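Local coordinates for rhodanese-like domain-containing protein (Rhodopseudomonas palustris, PDB 2HHG), which is of unproven function but probably acts as a rhodanese-like sulfurtransferase, moving sulfane sulfur as thiosulfate-cyanide sulfurtransferases do, at residues 70-75 / 107-112; 81-84 / 88-91. One frame throughout, in Å; residues are numbered along the deposited sequence.

Contact 1: 70-75 / 107-112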
# COMPACT_ATOMS: atom_id res chain seq x y z
N PHE A 70 8.87 5.74 -9.01
CA PHE A 70 8.86 6.77 -10.05
C PHE A 70 7.90 7.90 -9.77
O PHE A 70 8.10 9.01 -10.25
CB PHE A 70 8.58 6.12 -11.40
CG PHE A 70 9.63 5.14 -11.78
CD1 PHE A 70 10.78 5.57 -12.43
CD2 PHE A 70 9.54 3.81 -11.40
CE1 PHE A 70 11.80 4.68 -12.73
CE2 PHE A 70 10.55 2.92 -11.69
CZ PHE A 70 11.67 3.35 -12.37
N TRP A 71 6.85 7.62 -8.99
CA TRP A 71 5.90 8.66 -8.60
C TRP A 71 6.28 9.30 -7.26
O TRP A 71 5.98 10.47 -7.04
CB TRP A 71 4.48 8.09 -8.56
CG TRP A 71 3.89 7.81 -9.93
CD1 TRP A 71 4.56 7.69 -11.12
CD2 TRP A 71 2.51 7.61 -10.22
NE1 TRP A 71 3.67 7.44 -12.14
CE2 TRP A 71 2.41 7.39 -11.61
CE3 TRP A 71 1.34 7.62 -9.45
CZ2 TRP A 71 1.19 7.16 -12.24
CZ3 TRP A 71 0.13 7.39 -10.08
CH2 TRP A 71 0.07 7.17 -11.46
N ILE A 72 6.93 8.55 -6.38
CA ILE A 72 7.34 9.10 -5.09
C ILE A 72 8.50 10.10 -5.21
O ILE A 72 8.47 11.18 -4.63
CB ILE A 72 7.75 7.99 -4.10
CG1 ILE A 72 6.51 7.23 -3.63
CG2 ILE A 72 8.50 8.57 -2.90
CD1 ILE A 72 6.81 6.04 -2.74
N ASP A 73 9.54 9.71 -5.95
CA ASP A 73 10.78 10.47 -5.99
C ASP A 73 10.58 11.81 -6.68
O ASP A 73 10.27 11.85 -7.86
CB ASP A 73 11.84 9.64 -6.72
CG ASP A 73 13.18 10.32 -6.79
OD1 ASP A 73 13.36 11.44 -6.26
OD2 ASP A 73 14.08 9.71 -7.40
N PRO A 74 10.78 12.93 -5.94
CA PRO A 74 10.56 14.23 -6.58
C PRO A 74 11.56 14.53 -7.71
O PRO A 74 11.30 15.41 -8.54
CB PRO A 74 10.73 15.23 -5.43
CG PRO A 74 11.58 14.53 -4.44
CD PRO A 74 11.20 13.08 -4.54
N GLN A 75 12.66 13.79 -7.75
CA GLN A 75 13.66 13.92 -8.81
C GLN A 75 13.38 13.02 -10.01
O GLN A 75 14.18 12.97 -10.96
CB GLN A 75 15.07 13.64 -8.27
CG GLN A 75 15.50 14.53 -7.11
CD GLN A 75 15.35 16.01 -7.41
OE1 GLN A 75 15.66 16.47 -8.51
NE2 GLN A 75 14.86 16.76 -6.43
N GLN A 107 9.35 3.51 2.62
CA GLN A 107 10.08 3.87 3.83
C GLN A 107 11.60 3.89 3.58
O GLN A 107 12.29 4.80 4.05
CB GLN A 107 9.74 2.89 4.94
CG GLN A 107 10.22 3.31 6.31
CD GLN A 107 9.72 2.38 7.37
OE1 GLN A 107 10.32 1.33 7.63
NE2 GLN A 107 8.62 2.74 8.00
N ASP A 108 12.10 2.90 2.83
CA ASP A 108 13.50 2.84 2.43
C ASP A 108 13.94 4.08 1.65
O ASP A 108 15.09 4.48 1.72
CB ASP A 108 13.78 1.60 1.57
CG ASP A 108 13.77 0.30 2.35
OD1 ASP A 108 13.76 0.32 3.59
OD2 ASP A 108 13.77 -0.76 1.69
N MSE A 109 13.02 4.66 0.90
CA MSE A 109 13.31 5.86 0.11
C MSE A 109 13.36 7.11 0.97
O MSE A 109 13.93 8.12 0.56
CB MSE A 109 12.25 6.05 -0.98
CG MSE A 109 12.27 4.95 -2.01
SE MSE A 109 10.88 5.19 -3.33
CE MSE A 109 11.62 6.75 -4.24
N GLY A 110 12.73 7.04 2.14
CA GLY A 110 12.62 8.20 3.02
C GLY A 110 11.21 8.70 3.28
O GLY A 110 11.02 9.61 4.08
N LEU A 111 10.20 8.12 2.61
CA LEU A 111 8.81 8.50 2.87
C LEU A 111 8.46 8.13 4.31
O LEU A 111 8.77 7.02 4.75
CB LEU A 111 7.85 7.82 1.90
CG LEU A 111 6.49 8.49 1.69
CD1 LEU A 111 6.64 9.77 0.89
CD2 LEU A 111 5.51 7.57 0.99
N LYS A 112 7.83 9.04 5.04
CA LYS A 112 7.57 8.85 6.48
C LYS A 112 6.39 9.70 6.90
O LYS A 112 6.30 10.86 6.50
CB LYS A 112 8.76 9.31 7.32
CG LYS A 112 10.02 8.49 7.29
CD LYS A 112 11.07 9.14 8.19
CE LYS A 112 12.46 8.57 7.97
NZ LYS A 112 12.96 8.84 6.59
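I72 and the selenomethionine M109 make the tight part of this contact. The chain of M109 leaves the end of helix 97-109 toward residues 70-75. Its last torsion is bent (chi3 70°), which turns the terminal methyl back across I72 and D73. M109 CE lies 3.9 Å from I72 CG2. The same methyl comes to 3.8 Å from D73 CB, so it covers the place where helix 68-72 gives way to loop. Selenium faces two methyls of the isoleucine, M109 SE lying 4.2 Å from I72 CG2 and about as far from I72 CD1. The long branch of I72 is extended (chi2 175°). It carries CD1 past the selenium toward L111, where I72 CD1 and L111 CD2 meet at 4.2 Å. These contacts are apolar, and I72 is buried.

The solvent side is looser and polar. Of the D73 side chain, CB meets M109, while the carboxylate is used in its own loop: D73 OD1 accepts from Q75 N at 2.9 Å, an Asx turn. The amide comes from above the carboxylate plane, 61° out of it. The loop after D73 and the turn at G110 are exposed. The K112 NZ to G110 O bond, at 3.3 Å, is weak.

G110 has a positive phi. With such a backbone a side chain would collide with M109 O, so glycine fits here. G110 N bonds back to Q107 O at 3.0 Å as part of a Schellman motif. This motif ends helix 97-109, the connection between parallel neighbours 88-92 and 114-117 in the beta-alpha-beta crossover of a rhodanese-like domain.

Contact 2: 81-84 / 88-91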
# COMPACT_ATOMS: atom_id res chain seq x y z
N PRO A 81 3.16 15.11 -6.96
CA PRO A 81 3.29 15.96 -5.77
C PRO A 81 2.59 15.45 -4.53
O PRO A 81 2.97 15.85 -3.42
CB PRO A 81 2.67 17.29 -6.22
CG PRO A 81 2.67 17.26 -7.68
CD PRO A 81 2.56 15.83 -8.09
N ILE A 82 1.58 14.60 -4.68
CA ILE A 82 0.89 14.02 -3.52
C ILE A 82 1.87 13.30 -2.58
O ILE A 82 1.69 13.32 -1.36
CB ILE A 82 -0.29 13.10 -3.94
CG1 ILE A 82 -1.19 12.77 -2.74
CG2 ILE A 82 0.20 11.81 -4.64
CD1 ILE A 82 -2.52 12.15 -3.12
N PHE A 83 2.92 12.70 -3.14
CA PHE A 83 3.90 11.97 -2.33
C PHE A 83 4.88 12.87 -1.60
O PHE A 83 5.72 12.39 -0.85
CB PHE A 83 4.64 10.94 -3.18
CG PHE A 83 3.82 9.73 -3.50
CD1 PHE A 83 3.35 8.90 -2.48
CD2 PHE A 83 3.51 9.41 -4.82
CE1 PHE A 83 2.59 7.77 -2.77
CE2 PHE A 83 2.75 8.28 -5.12
CZ PHE A 83 2.29 7.47 -4.09
N GLN A 84 4.79 14.18 -1.83
CA GLN A 84 5.62 15.14 -1.11
C GLN A 84 4.90 15.72 0.11
O GLN A 84 5.51 16.45 0.90
CB GLN A 84 6.09 16.24 -2.05
CG GLN A 84 7.31 15.84 -2.88
CD GLN A 84 8.59 15.89 -2.08
OE1 GLN A 84 9.15 14.86 -1.69
NE2 GLN A 84 9.07 17.10 -1.81
N LYS A 88 0.68 10.86 6.62
CA LYS A 88 0.92 9.43 6.72
C LYS A 88 0.37 8.73 5.47
O LYS A 88 -0.76 8.97 5.07
CB LYS A 88 0.29 8.84 7.99
CG LYS A 88 0.48 7.33 8.12
CD LYS A 88 0.03 6.76 9.46
CE LYS A 88 1.11 6.90 10.52
NZ LYS A 88 0.83 6.11 11.75
N PHE A 89 1.20 7.87 4.88
CA PHE A 89 0.82 7.13 3.67
C PHE A 89 0.50 5.70 4.03
O PHE A 89 1.35 4.97 4.54
CB PHE A 89 1.93 7.22 2.62
CG PHE A 89 2.10 8.59 2.07
CD1 PHE A 89 1.45 8.96 0.89
CD2 PHE A 89 2.84 9.55 2.75
CE1 PHE A 89 1.57 10.25 0.40
CE2 PHE A 89 2.97 10.84 2.26
CZ PHE A 89 2.33 11.19 1.08
N VAL A 90 -0.76 5.33 3.79
CA VAL A 90 -1.27 4.01 4.11
C VAL A 90 -1.50 3.27 2.79
O VAL A 90 -2.40 3.61 2.03
CB VAL A 90 -2.58 4.11 4.91
CG1 VAL A 90 -3.16 2.73 5.18
CG2 VAL A 90 -2.36 4.88 6.20
N PHE A 91 -0.69 2.24 2.54
CA PHE A 91 -0.75 1.49 1.28
C PHE A 91 -1.66 0.30 1.43
O PHE A 91 -1.70 -0.33 2.49
CB PHE A 91 0.65 1.03 0.87
CG PHE A 91 1.59 2.17 0.60
CD1 PHE A 91 1.69 2.72 -0.68
CD2 PHE A 91 2.38 2.71 1.62
CE1 PHE A 91 2.54 3.78 -0.93
CE2 PHE A 91 3.23 3.77 1.37
CZ PHE A 91 3.32 4.30 0.09
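I82 O meets two carbons along one edge of the F89 ring. The carbonyl oxygen lies in the plane of that ring, 3.3 Å from F89 CZ and 3.5 Å from F89 CE1. This is an approach to the hydrogen-bearing rim of the aromatic group, where the weakly positive C-H edge suits an oxygen. The backbone of 81-84 is drawn into a 3-10 turn in which Q84 N bonds to P81 O at 2.9 Å.

F89 CE1 also packs on F83, 3.6 Å from F83 CD1. The two rings are oblique, with planes at 31° and centroids 5.6 Å apart, so they are neither stacked nor edge-to-face. F89 reaches across because CG is anti to its carbonyl carbon (chi1 -68°), with CB already pointing at the 3-10 turn. F89 CZ ends 3.8 Å from F83 CA, so the ring tucks against the turn's backbone as well as its side chain. Replacing F89 by alanine removes the ring, which would probably leave a gap beside the turn, I82 O without its aromatic edge and the F83 ring freer to move.

F83 has two further neighbours here. I82 CG2 sits over one face of its ring, 4.1 Å above the plane and toward the rim. A looser contact joins F83 CE1 to F91 CE1 at 4.4 Å. F83, F89 and F91 are all buried.

Around this cluster, F83 packs on L68, W71 and I72 of helix 68-72, and F91 also reaches L68. F89 touches L111 and V41. Strand 88-92 lies in the middle of the parallel sheet, between 40-44 and 114-117, and the 3-10 turn packs against it through F89 and F91.

In the fold
The two contacts adjoin, with centres about 9 Å apart, and contact 2 is nested within the chain loop closed by contact 1. Contact 1 is partly buried and lies farther from the chain's centre. It joins the C-terminal ends of helices 68-72 and 97-109 through aliphatic groups and selenium, with polar turns at its margin. Contact 2 is buried. It sets a 3-10 turn against a central strand, mainly through aromatic rings. F83 joins them, touching both I72 and L111: I72 CG1 lies 3.7 Å from F83 CG, and L111 CD1 packs 3.3 Å from F83 O. Both contacts lie on the same side of the chain's centre and share a packed border.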